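Putative glucoamylase (Bacteroides uniformis, PDB 4GL3) is a putative glucoamylase that probably hydrolyses glycosidic bonds, its natural substrate being unestablished. Local coordinates at residues A[42-47]-A[373-378]; A[52-57]-A[103-108]; A[21-26]-A[383-388]. All coordinates share one frame; numbering follows the deposited sequence.

Interactions 1 and 3 share helix 378-393: both join the first fifty residues to the region 373-388, the first at the start of the helix and the second further along, with centres about 16 Å apart. Interaction 2 has its centre about 13 Å from that of interaction 1, and E43 OE1 bridges them, 3.2 Å from W104 NE1 in a probable hydrogen bond and 3.3 Å from T53 OG1 in a weak one. Interactions 2 and 3 do not touch, their nearest atoms being about 7 Å apart. Bound Tris, probably from the crystallisation liquor, lies about 5 Å from the side chain of E43 and about 4 Å from that of H103 (nearest atoms), consistent with a pocket there.

Interaction 1 (A[42-47]-A[373-378]); sequences HERSNG and APSYLA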
ATOM      1  N   HIS A  42       3.741  -8.018 -11.391  1.00 24.57           N
ATOM      2  CA  HIS A  42       4.141  -7.023 -12.371  1.00 24.32           C
ATOM      3  C   HIS A  42       3.795  -5.612 -11.858  1.00 27.82           C
ATOM      4  O   HIS A  42       2.777  -5.403 -11.176  1.00 24.55           O
ATOM      5  CB  HIS A  42       3.403  -7.210 -13.698  1.00 27.80           C
ATOM      6  CG  HIS A  42       3.911  -8.318 -14.543  1.00 31.59           C
ATOM      7  ND1 HIS A  42       3.438  -9.611 -14.448  1.00 40.97           N
ATOM      8  CD2 HIS A  42       4.812  -8.319 -15.546  1.00 28.34           C
ATOM      9  CE1 HIS A  42       4.063 -10.364 -15.332  1.00 33.27           C
ATOM     10  NE2 HIS A  42       4.901  -9.604 -16.010  1.00 36.57           N
ATOM     11  N   GLU A  43       4.614  -4.630 -12.227  1.00 25.90           N
ATOM     12  CA  GLU A  43       4.327  -3.253 -11.885  1.00 26.14           C
ATOM     13  C   GLU A  43       3.035  -2.810 -12.559  1.00 25.06           C
ATOM     14  O   GLU A  43       2.259  -2.040 -11.982  1.00 27.59           O
ATOM     15  CB  GLU A  43       5.504  -2.324 -12.300  1.00 31.93           C
ATOM     16  CG  GLU A  43       5.191  -0.812 -12.422  1.00 42.24           C
ATOM     17  CD  GLU A  43       5.077   0.053 -11.110  1.00 55.98           C
ATOM     18  OE1 GLU A  43       5.616  -0.266  -9.958  1.00 42.59           O
ATOM     19  OE2 GLU A  43       4.410   1.144 -11.276  1.00 44.50           O
ATOM     20  N   ARG A  44       2.840  -3.254 -13.795  1.00 22.59           N
ATOM     21  CA  ARG A  44       1.640  -2.874 -14.581  1.00 25.23           C
ATOM     22  C   ARG A  44       1.348  -3.957 -15.645  1.00 27.95           C
ATOM     23  O   ARG A  44       2.216  -4.771 -15.951  1.00 28.94           O
ATOM     24  CB  ARG A  44       1.823  -1.494 -15.255  1.00 27.26           C
ATOM     25  CG  ARG A  44       3.019  -1.443 -16.216  1.00 27.25           C
ATOM     26  CD  ARG A  44       3.169  -0.127 -16.976  1.00 30.29           C
ATOM     27  NE  ARG A  44       3.061   1.063 -16.131  1.00 29.51           N
ATOM     28  CZ  ARG A  44       2.042   1.940 -16.126  1.00 30.71           C
ATOM     29  NH1 ARG A  44       0.955   1.785 -16.901  1.00 29.53           N
ATOM     30  NH2 ARG A  44       2.109   2.986 -15.308  1.00 27.55           N
ATOM     31  N   SER A  45       0.129  -3.954 -16.194  1.00 26.08           N
ATOM     32  CA  SER A  45      -0.283  -4.890 -17.192  1.00 26.93           C
ATOM     33  C   SER A  45       0.217  -4.496 -18.578  1.00 29.76           C
ATOM     34  O   SER A  45       0.125  -5.294 -19.485  1.00 31.34           O
ATOM     35  CB  SER A  45      -1.822  -4.959 -17.220  1.00 30.73           C
ATOM     36  OG  SER A  45      -2.391  -3.664 -17.478  1.00 27.01           O
ATOM     37  N   ASN A  46       0.689  -3.274 -18.787  1.00 30.63           N
ATOM     38  CA  ASN A  46       1.094  -2.859 -20.147  1.00 29.59           C
ATOM     39  C   ASN A  46       2.549  -2.316 -20.154  1.00 32.71           C
ATOM     40  O   ASN A  46       2.843  -1.310 -20.775  1.00 40.07           O
ATOM     41  CB  ASN A  46       0.078  -1.856 -20.733  1.00 30.88           C
ATOM     42  CG  ASN A  46      -0.007  -0.550 -19.934  1.00 30.82           C
ATOM     43  OD1 ASN A  46       0.383  -0.489 -18.754  1.00 30.32           O
ATOM     44  ND2 ASN A  46      -0.564   0.504 -20.572  1.00 33.83           N
ATOM     45  N   GLY A  47       3.453  -3.014 -19.454  1.00 35.81           N
ATOM     46  CA  GLY A  47       4.877  -2.617 -19.318  1.00 37.47           C
ATOM     47  C   GLY A  47       5.818  -3.723 -19.798  1.00 36.28           C
ATOM     48  O   GLY A  47       5.493  -4.497 -20.720  1.00 34.22           O
ATOM     49  N   ALA A 373      -8.173   4.483 -18.822  1.00 33.19           N
ATOM     50  CA  ALA A 373      -6.864   3.865 -18.786  1.00 34.37           C
ATOM     51  C   ALA A 373      -6.933   2.469 -19.442  1.00 37.93           C
ATOM     52  O   ALA A 373      -7.891   1.734 -19.221  1.00 35.92           O
ATOM     53  CB  ALA A 373      -6.406   3.731 -17.359  1.00 27.14           C
ATOM     54  N   PRO A 374      -5.907   2.099 -20.211  1.00 34.74           N
ATOM     55  CA  PRO A 374      -5.864   0.744 -20.682  1.00 38.16           C
ATOM     56  C   PRO A 374      -5.179  -0.181 -19.661  1.00 35.87           C
ATOM     57  O   PRO A 374      -5.054  -1.353 -19.916  1.00 35.49           O
ATOM     58  CB  PRO A 374      -5.004   0.860 -21.962  1.00 37.10           C
ATOM     59  CG  PRO A 374      -3.993   1.899 -21.589  1.00 37.71           C
ATOM     60  CD  PRO A 374      -4.756   2.888 -20.723  1.00 38.37           C
ATOM     61  N   SER A 375      -4.746   0.326 -18.516  1.00 30.25           N
ATOM     62  CA  SER A 375      -3.826  -0.376 -17.682  1.00 31.36           C
ATOM     63  C   SER A 375      -4.444  -0.788 -16.345  1.00 28.57           C
ATOM     64  O   SER A 375      -5.473  -0.273 -15.901  1.00 31.30           O
ATOM     65  CB  SER A 375      -2.653   0.570 -17.358  1.00 30.64           C
ATOM     66  OG  SER A 375      -3.198   1.775 -16.865  1.00 31.64           O
ATOM     67  N   TYR A 376      -3.753  -1.715 -15.722  1.00 28.02           N
ATOM     68  CA  TYR A 376      -3.855  -2.034 -14.299  1.00 27.99           C
ATOM     69  C   TYR A 376      -2.453  -1.956 -13.681  1.00 28.77           C
ATOM     70  O   TYR A 376      -1.467  -2.397 -14.304  1.00 27.39           O
ATOM     71  CB  TYR A 376      -4.343  -3.471 -14.120  1.00 28.65           C
ATOM     72  CG  TYR A 376      -5.618  -3.784 -14.801  1.00 29.00           C
ATOM     73  CD1 TYR A 376      -5.644  -4.198 -16.108  1.00 30.44           C
ATOM     74  CD2 TYR A 376      -6.834  -3.628 -14.122  1.00 32.08           C
ATOM     75  CE1 TYR A 376      -6.858  -4.493 -16.736  1.00 33.13           C
ATOM     76  CE2 TYR A 376      -8.031  -3.895 -14.734  1.00 34.37           C
ATOM     77  CZ  TYR A 376      -8.043  -4.325 -16.037  1.00 40.27           C
ATOM     78  OH  TYR A 376      -9.262  -4.590 -16.637  1.00 46.42           O
ATOM     79  N   LEU A 377      -2.368  -1.428 -12.469  1.00 26.02           N
ATOM     80  CA  LEU A 377      -1.113  -1.296 -11.724  1.00 30.58           C
ATOM     81  C   LEU A 377      -1.198  -2.072 -10.417  1.00 27.21           C
ATOM     82  O   LEU A 377      -2.193  -1.969  -9.687  1.00 26.20           O
ATOM     83  CB  LEU A 377      -0.838   0.179 -11.413  1.00 30.70           C
ATOM     84  CG  LEU A 377      -0.167   1.047 -12.475  1.00 32.79           C
ATOM     85  CD1 LEU A 377      -0.916   1.015 -13.794  1.00 29.94           C
ATOM     86  CD2 LEU A 377      -0.039   2.505 -11.952  1.00 29.27           C
ATOM     87  N   ALA A 378      -0.137  -2.816 -10.091  1.00 26.48           N
ATOM     88  CA  ALA A 378      -0.070  -3.526  -8.797  1.00 26.07           C
ATOM     89  C   ALA A 378      -0.412  -2.632  -7.621  1.00 27.93           C
ATOM     90  O   ALA A 378      -1.121  -3.052  -6.693  1.00 24.58           O
ATOM     91  CB  ALA A 378       1.321  -4.130  -8.547  1.00 21.14           C
TER
HETATM   92  O   HOH W   1      -3.382  -3.494 -19.806  1.00 40.42           O
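S45 meets Y376 with both its backbone and its side chain, the sort of double grip by which two irregular loops can be fixed side by side. Its N donates to Y376 O at 2.9 Å, while its OG, held between the backbone N and the carbonyl carbon (chi1 58°), accepts from Y376 N at 3.0 Å and lies at the edge of the tyrosine ring. A water lies between S45 OG and P374 O, donating to the latter. One step along, R44 and L377 form a single backbone bridge and their side chains run side by side, so that L377 CD1 sits over one face of the guanidinium, 3.7 Å from R44 NH1. That nitrogen also donates to N46 OD1 (3.0 Å), reaching a lone pair of that oxygen, which lies within the guanidinium plane, and it forms a salt bridge with D307. Apolar cover and acceptors for NH1 would help to hold the guanidinium in one rotation. A378 N completes the pairing by donating to E43 O at 3.1 Å. The contact ties the loop between helix 15-27 and strand 51-53 to the loop between strand 371-372 and helix 378-393, with L377 at the N-cap position.

Interaction 2 (A[52-57]-A[103-108]); sequences ATIGGS and HWMNGK
A52 and M105 form an antiparallel hydrogen-bonded pair, A52 N donating to M105 O at 2.8 Å and M105 N to A52 O at 3.1 Å, on one side of the central strand of the three-stranded sheet 51-53, 104-106, 112-113. The hydrogen bonding continues past strand 51-53, where I54 N, just after the N-cap residue T53 of helix 54-69, donates to H103 O at 3.0 Å. The side chain of I54 shows how a helix can begin while its first residue still packs on the sheet. Its CB lies 3.9 Å from H103 O, and CG1, beside the backbone N (chi1 -74°), skirts the same oxygen. CD1, at the tip, reaches CE of the selenomethionine M105 at 3.8 Å, the two chains crossing at a slant; L89 and M130 of helices 75-90 and 124-140 also touch I54. T53 points to the other face of the sheet, with W104. Its OG1 sits at the edges of two rings, 3.6 Å from H103 CD2 and 3.7 Å from W104 CD1, and bonds weakly to E43, which also accepts from W104 NE1. Backbone T53 O receives S57 N and S57 OG from opposite faces of its plane. Chemically, the faces probably divide the work: the A52 and M105 side is apolar, whereas the T53 and W104 side carries a hydroxyl and the indole, with the H103 ring edge alongside.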
ATOM      1  N   ALA A  52       9.128  -6.861 -12.040  1.00 24.69           N
ATOM      2  CA  ALA A  52       8.368  -7.146 -10.807  1.00 22.98           C
ATOM      3  C   ALA A  52       8.558  -5.953  -9.894  1.00 24.40           C
ATOM      4  O   ALA A  52       9.640  -5.342  -9.847  1.00 22.76           O
ATOM      5  CB  ALA A  52       8.880  -8.402 -10.141  1.00 19.57           C
ATOM      6  N   THR A  53       7.517  -5.583  -9.168  1.00 21.85           N
ATOM      7  CA  THR A  53       7.630  -4.495  -8.214  1.00 20.67           C
ATOM      8  C   THR A  53       7.552  -5.000  -6.789  1.00 22.97           C
ATOM      9  O   THR A  53       6.675  -5.790  -6.433  1.00 22.26           O
ATOM     10  CB  THR A  53       6.641  -3.378  -8.553  1.00 22.91           C
ATOM     11  OG1 THR A  53       6.919  -2.248  -7.723  1.00 30.11           O
ATOM     12  CG2 THR A  53       5.164  -3.871  -8.442  1.00 21.32           C
ATOM     13  N   ILE A  54       8.484  -4.566  -5.950  1.00 24.09           N
ATOM     14  CA  ILE A  54       8.572  -5.128  -4.586  1.00 20.41           C
ATOM     15  C   ILE A  54       7.456  -4.701  -3.655  1.00 23.54           C
ATOM     16  O   ILE A  54       6.942  -5.565  -2.918  1.00 20.10           O
ATOM     17  CB  ILE A  54       9.981  -4.911  -3.965  1.00 20.94           C
ATOM     18  CG1 ILE A  54      10.989  -5.890  -4.648  1.00 21.88           C
ATOM     19  CG2 ILE A  54      10.005  -5.035  -2.438  1.00 18.71           C
ATOM     20  CD1 ILE A  54      10.935  -7.388  -4.261  1.00 20.66           C
ATOM     21  N   GLY A  55       7.130  -3.410  -3.598  1.00 18.62           N
ATOM     22  CA  GLY A  55       6.030  -2.912  -2.760  1.00 23.30           C
ATOM     23  C   GLY A  55       4.677  -3.498  -3.165  1.00 25.48           C
ATOM     24  O   GLY A  55       3.904  -4.002  -2.330  1.00 24.64           O
ATOM     25  N   GLY A  56       4.421  -3.467  -4.459  1.00 23.18           N
ATOM     26  CA  GLY A  56       3.224  -4.095  -5.047  1.00 24.04           C
ATOM     27  C   GLY A  56       3.182  -5.591  -4.796  1.00 25.82           C
ATOM     28  O   GLY A  56       2.108  -6.144  -4.603  1.00 24.31           O
ATOM     29  N   SER A  57       4.326  -6.268  -4.825  1.00 22.87           N
ATOM     30  CA  SER A  57       4.340  -7.719  -4.520  1.00 23.48           C
ATOM     31  C   SER A  57       3.997  -7.949  -3.050  1.00 27.09           C
ATOM     32  O   SER A  57       3.347  -8.944  -2.699  1.00 26.63           O
ATOM     33  CB  SER A  57       5.656  -8.375  -4.898  1.00 23.29           C
ATOM     34  OG  SER A  57       5.842  -8.322  -6.321  1.00 23.84           O
ATOM     35  N   HIS A 103      13.338  -1.268  -5.765  1.00 21.60           N
ATOM     36  CA  HIS A 103      11.948  -0.978  -6.133  1.00 20.12           C
ATOM     37  C   HIS A 103      11.515  -2.016  -7.190  1.00 22.19           C
ATOM     38  O   HIS A 103      10.473  -2.646  -7.054  1.00 22.66           O
ATOM     39  CB  HIS A 103      11.881   0.460  -6.607  1.00 21.21           C
ATOM     40  CG  HIS A 103      10.508   0.978  -6.945  1.00 23.55           C
ATOM     41  ND1 HIS A 103      10.256   2.341  -7.060  1.00 24.34           N
ATOM     42  CD2 HIS A 103       9.343   0.350  -7.240  1.00 27.21           C
ATOM     43  CE1 HIS A 103       8.977   2.514  -7.387  1.00 27.95           C
ATOM     44  NE2 HIS A 103       8.405   1.323  -7.510  1.00 22.29           N
ATOM     45  N   TRP A 104      12.308  -2.158  -8.247  1.00 19.30           N
ATOM     46  CA  TRP A 104      12.026  -3.101  -9.330  1.00 20.22           C
ATOM     47  C   TRP A 104      13.117  -4.166  -9.420  1.00 24.31           C
ATOM     48  O   TRP A 104      14.285  -3.863  -9.232  1.00 20.91           O
ATOM     49  CB  TRP A 104      11.987  -2.369 -10.667  1.00 23.15           C
ATOM     50  CG  TRP A 104      10.755  -1.545 -10.925  1.00 23.55           C
ATOM     51  CD1 TRP A 104       9.632  -1.511 -10.199  1.00 25.07           C
ATOM     52  CD2 TRP A 104      10.551  -0.669 -12.031  1.00 24.49           C
ATOM     53  NE1 TRP A 104       8.714  -0.664 -10.775  1.00 25.69           N
ATOM     54  CE2 TRP A 104       9.260  -0.130 -11.901  1.00 28.07           C
ATOM     55  CE3 TRP A 104      11.342  -0.290 -13.122  1.00 27.60           C
ATOM     56  CZ2 TRP A 104       8.717   0.778 -12.818  1.00 30.90           C
ATOM     57  CZ3 TRP A 104      10.797   0.602 -14.060  1.00 32.43           C
ATOM     58  CH2 TRP A 104       9.496   1.130 -13.889  1.00 33.08           C
HETATM   59  N   MSE A 105      12.714  -5.395  -9.709  1.00 24.86           N
HETATM   60  CA  MSE A 105      13.622  -6.477 -10.081  1.00 22.15           C
HETATM   61  C   MSE A 105      13.037  -7.329 -11.195  1.00 24.18           C
HETATM   62  O   MSE A 105      11.807  -7.283 -11.492  1.00 25.04           O
HETATM   63  CB  MSE A 105      13.947  -7.399  -8.875  1.00 24.08           C
HETATM   64  CG  MSE A 105      12.791  -8.076  -8.260  1.00 25.14           C
HETATM   65 SE   MSE A 105      13.269  -9.458  -6.946  0.75 20.46          SE
HETATM   66  CE  MSE A 105      14.292  -8.348  -5.754  1.00 20.41           C
ATOM     67  N   ASN A 106      13.918  -8.076 -11.843  1.00 22.29           N
ATOM     68  CA  ASN A 106      13.492  -8.972 -12.881  1.00 23.46           C
ATOM     69  C   ASN A 106      12.742 -10.122 -12.206  1.00 25.81           C
ATOM     70  O   ASN A 106      13.298 -10.780 -11.333  1.00 23.41           O
ATOM     71  CB  ASN A 106      14.692  -9.428 -13.674  1.00 23.97           C
ATOM     72  CG  ASN A 106      14.341 -10.332 -14.815  1.00 29.58           C
ATOM     73  OD1 ASN A 106      13.728 -11.393 -14.628  1.00 24.45           O
ATOM     74  ND2 ASN A 106      14.787  -9.969 -16.004  1.00 26.93           N
ATOM     75  N   GLY A 107      11.491 -10.347 -12.601  1.00 27.07           N
ATOM     76  CA  GLY A 107      10.637 -11.367 -11.969  1.00 26.87           C
ATOM     77  C   GLY A 107      10.999 -12.825 -12.275  1.00 28.18           C
ATOM     78  O   GLY A 107      10.467 -13.723 -11.677  1.00 26.61           O
ATOM     79  N   LYS A 108      11.917 -13.038 -13.218  1.00 28.17           N
ATOM     80  CA  LYS A 108      12.474 -14.345 -13.489  1.00 30.54           C
ATOM     81  C   LYS A 108      13.864 -14.522 -12.844  1.00 33.75           C
ATOM     82  O   LYS A 108      14.108 -15.531 -12.263  1.00 29.22           O
ATOM     83  CB  LYS A 108      12.606 -14.614 -14.995  1.00 39.76           C
ATOM     84  CG  LYS A 108      11.429 -14.185 -15.868  1.00 54.40           C
ATOM     85  CD  LYS A 108      11.712 -14.520 -17.345  1.00 73.50           C
ATOM     86  CE  LYS A 108      10.474 -14.472 -18.243  1.00 73.47           C
ATOM     87  NZ  LYS A 108       9.659 -13.234 -18.060  1.00 62.69           N
TER

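Interaction 3 (A[21-26]-A[383-388]); sequences LVQKQT and PIIVMI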
ATOM      1  N   LEU A  21     -17.179  -9.830  -5.908  1.00 35.32           N
ATOM      2  CA  LEU A  21     -16.776  -9.807  -7.327  1.00 35.97           C
ATOM      3  C   LEU A  21     -15.550  -8.902  -7.535  1.00 34.10           C
ATOM      4  O   LEU A  21     -14.604  -9.282  -8.237  1.00 33.89           O
ATOM      5  CB  LEU A  21     -17.928  -9.389  -8.244  1.00 35.25           C
ATOM      6  CG  LEU A  21     -17.607  -9.318  -9.748  1.00 36.83           C
ATOM      7  CD1 LEU A  21     -17.249 -10.703 -10.259  1.00 33.13           C
ATOM      8  CD2 LEU A  21     -18.797  -8.760 -10.549  1.00 36.99           C
ATOM      9  N   VAL A  22     -15.530  -7.728  -6.909  1.00 31.37           N
ATOM     10  CA  VAL A  22     -14.401  -6.812  -7.082  1.00 30.00           C
ATOM     11  C   VAL A  22     -13.101  -7.470  -6.560  1.00 33.15           C
ATOM     12  O   VAL A  22     -12.053  -7.466  -7.227  1.00 30.65           O
ATOM     13  CB  VAL A  22     -14.693  -5.441  -6.431  1.00 30.09           C
ATOM     14  CG1 VAL A  22     -13.431  -4.559  -6.342  1.00 26.93           C
ATOM     15  CG2 VAL A  22     -15.814  -4.763  -7.212  1.00 29.84           C
ATOM     16  N   GLN A  23     -13.187  -8.104  -5.397  1.00 31.16           N
ATOM     17  CA  GLN A  23     -12.029  -8.784  -4.833  1.00 29.39           C
ATOM     18  C   GLN A  23     -11.567  -9.951  -5.709  1.00 28.86           C
ATOM     19  O   GLN A  23     -10.371 -10.136  -5.942  1.00 30.45           O
ATOM     20  CB  GLN A  23     -12.370  -9.298  -3.430  1.00 27.30           C
ATOM     21  CG  GLN A  23     -12.558  -8.224  -2.379  1.00 26.77           C
ATOM     22  CD  GLN A  23     -12.770  -8.856  -1.008  1.00 32.42           C
ATOM     23  OE1 GLN A  23     -13.828  -9.453  -0.773  1.00 32.11           O
ATOM     24  NE2 GLN A  23     -11.752  -8.769  -0.113  1.00 27.45           N
ATOM     25  N   LYS A  24     -12.513 -10.749  -6.182  1.00 31.36           N
ATOM     26  CA  LYS A  24     -12.200 -11.926  -6.988  1.00 33.37           C
ATOM     27  C   LYS A  24     -11.594 -11.560  -8.342  1.00 32.46           C
ATOM     28  O   LYS A  24     -10.649 -12.191  -8.769  1.00 29.86           O
ATOM     29  CB  LYS A  24     -13.459 -12.736  -7.219  1.00 36.42           C
ATOM     30  CG  LYS A  24     -13.298 -14.128  -7.880  1.00 40.03           C
ATOM     31  CD  LYS A  24     -14.716 -14.752  -7.966  1.00 39.58           C
ATOM     32  CE  LYS A  24     -14.762 -16.129  -8.591  1.00 48.79           C
ATOM     33  NZ  LYS A  24     -13.990 -17.097  -7.783  1.00 41.58           N
ATOM     34  N   GLN A  25     -12.166 -10.578  -9.029  1.00 32.14           N
ATOM     35  CA  GLN A  25     -11.659 -10.184 -10.335  1.00 32.45           C
ATOM     36  C   GLN A  25     -10.267  -9.545 -10.205  1.00 30.75           C
ATOM     37  O   GLN A  25      -9.371  -9.838 -11.005  1.00 28.73           O
ATOM     38  CB  GLN A  25     -12.617  -9.219 -11.049  1.00 34.17           C
ATOM     39  CG  GLN A  25     -12.363  -9.105 -12.561  1.00 31.30           C
ATOM     40  CD  GLN A  25     -13.213 -10.063 -13.361  1.00 31.78           C
ATOM     41  OE1 GLN A  25     -13.665 -11.091 -12.845  1.00 33.49           O
ATOM     42  NE2 GLN A  25     -13.455  -9.729 -14.607  1.00 30.45           N
ATOM     43  N   THR A  26     -10.086  -8.704  -9.190  1.00 29.68           N
ATOM     44  CA  THR A  26      -8.823  -8.009  -8.976  1.00 26.89           C
ATOM     45  C   THR A  26      -7.736  -9.012  -8.552  1.00 25.87           C
ATOM     46  O   THR A  26      -6.562  -8.849  -8.867  1.00 27.52           O
ATOM     47  CB  THR A  26      -9.009  -6.820  -7.983  1.00 27.93           C
ATOM     48  OG1 THR A  26     -10.172  -6.047  -8.374  1.00 27.60           O
ATOM     49  CG2 THR A  26      -7.775  -5.896  -7.942  1.00 26.59           C
ATOM     50  N   PRO A 383      -4.464  -2.535  -2.900  1.00 28.18           N
ATOM     51  CA  PRO A 383      -5.263  -1.969  -1.796  1.00 29.72           C
ATOM     52  C   PRO A 383      -6.767  -2.171  -1.957  1.00 27.33           C
ATOM     53  O   PRO A 383      -7.479  -2.220  -0.951  1.00 28.34           O
ATOM     54  CB  PRO A 383      -4.880  -0.461  -1.794  1.00 28.24           C
ATOM     55  CG  PRO A 383      -3.500  -0.418  -2.442  1.00 32.09           C
ATOM     56  CD  PRO A 383      -3.542  -1.526  -3.491  1.00 28.50           C
ATOM     57  N   ILE A 384      -7.244  -2.297  -3.185  1.00 27.15           N
ATOM     58  CA  ILE A 384      -8.658  -2.543  -3.405  1.00 28.06           C
ATOM     59  C   ILE A 384      -9.026  -3.875  -2.777  1.00 28.84           C
ATOM     60  O   ILE A 384     -10.002  -3.930  -2.025  1.00 28.25           O
ATOM     61  CB  ILE A 384      -9.042  -2.513  -4.894  1.00 29.46           C
ATOM     62  CG1 ILE A 384      -8.846  -1.104  -5.465  1.00 23.64           C
ATOM     63  CG2 ILE A 384     -10.482  -3.000  -5.093  1.00 29.29           C
ATOM     64  CD1 ILE A 384      -8.933  -1.057  -7.006  1.00 23.31           C
ATOM     65  N   ILE A 385      -8.236  -4.922  -3.027  1.00 24.59           N
ATOM     66  CA  ILE A 385      -8.549  -6.262  -2.498  1.00 26.05           C
ATOM     67  C   ILE A 385      -8.452  -6.222  -0.981  1.00 27.49           C
ATOM     68  O   ILE A 385      -9.345  -6.674  -0.262  1.00 33.04           O
ATOM     69  CB  ILE A 385      -7.579  -7.376  -2.993  1.00 29.59           C
ATOM     70  CG1 ILE A 385      -7.589  -7.521  -4.493  1.00 33.23           C
ATOM     71  CG2 ILE A 385      -7.964  -8.745  -2.386  1.00 28.03           C
ATOM     72  CD1 ILE A 385      -6.398  -8.297  -5.044  1.00 28.93           C
ATOM     73  N   VAL A 386      -7.333  -5.700  -0.483  1.00 27.27           N
ATOM     74  CA  VAL A 386      -6.998  -5.828   0.925  1.00 23.89           C
ATOM     75  C   VAL A 386      -7.814  -4.925   1.828  1.00 26.81           C
ATOM     76  O   VAL A 386      -8.190  -5.327   2.912  1.00 29.23           O
ATOM     77  CB  VAL A 386      -5.456  -5.609   1.160  1.00 23.98           C
ATOM     78  CG1 VAL A 386      -5.147  -5.559   2.655  1.00 23.98           C
ATOM     79  CG2 VAL A 386      -4.667  -6.721   0.491  1.00 24.70           C
HETATM   80  N   MSE A 387      -8.095  -3.694   1.407  1.00 29.23           N
HETATM   81  CA  MSE A 387      -8.839  -2.759   2.269  1.00 27.65           C
HETATM   82  C   MSE A 387     -10.310  -3.122   2.279  1.00 28.14           C
HETATM   83  O   MSE A 387     -10.961  -2.967   3.301  1.00 29.28           O
HETATM   84  CB  MSE A 387      -8.621  -1.285   1.854  1.00 26.53           C
HETATM   85  CG  MSE A 387      -7.161  -0.816   2.000  1.00 27.57           C
HETATM   86 SE   MSE A 387      -6.481  -0.869   3.824  0.75 27.66          SE
HETATM   87  CE  MSE A 387      -7.050   0.837   4.535  1.00 31.83           C
ATOM     88  N   ILE A 388     -10.826  -3.677   1.178  1.00 27.76           N
ATOM     89  CA  ILE A 388     -12.168  -4.239   1.195  1.00 28.56           C
ATOM     90  C   ILE A 388     -12.180  -5.315   2.259  1.00 33.06           C
ATOM     91  O   ILE A 388     -13.079  -5.340   3.110  1.00 33.81           O
ATOM     92  CB  ILE A 388     -12.646  -4.797  -0.174  1.00 29.32           C
ATOM     93  CG1 ILE A 388     -12.967  -3.637  -1.145  1.00 31.54           C
ATOM     94  CG2 ILE A 388     -13.863  -5.743  -0.008  1.00 25.45           C
ATOM     95  CD1 ILE A 388     -13.143  -4.081  -2.601  1.00 30.78           C
TER
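With its CG beside the backbone N (chi1 -69°) and the chain extended beyond, Q23 carries its amide across to segment 383-388 of helix 378-393, where NE2 donates to I385 O at 3.2 Å. The bond falls on a carbonyl lone pair, and the oxygen lies close to the amide plane. On the way the glutamine crosses I388 at a slant, CD lying 3.4 Å from I388 CG2. V22 adds an apolar contact through CG1, which meets I384 CG2 at 3.6 Å and I388 CD1 at 3.8 Å, roughly at right angles to both side chains. T26 illustrates how a buried hydroxyl can be satisfied within its own helix: OG1 donates to V22 O at 2.6 Å, while CG2 slides past I385 CG1, 3.8 Å away. The axes of the short segments make 140° between their N-to-C directions, well off antiparallel, and approach to 9.0 Å. They join an early helix to a late one, consistent with the closing of the helical toroid of six-hairpin glycosidases. Among aliphatic groups, the Q23 amide is gripped at both ends: R392 donates to OE1, and E389 accepts from NE2, which would hold the amide in one orientation and give the buried interface a directional polar link.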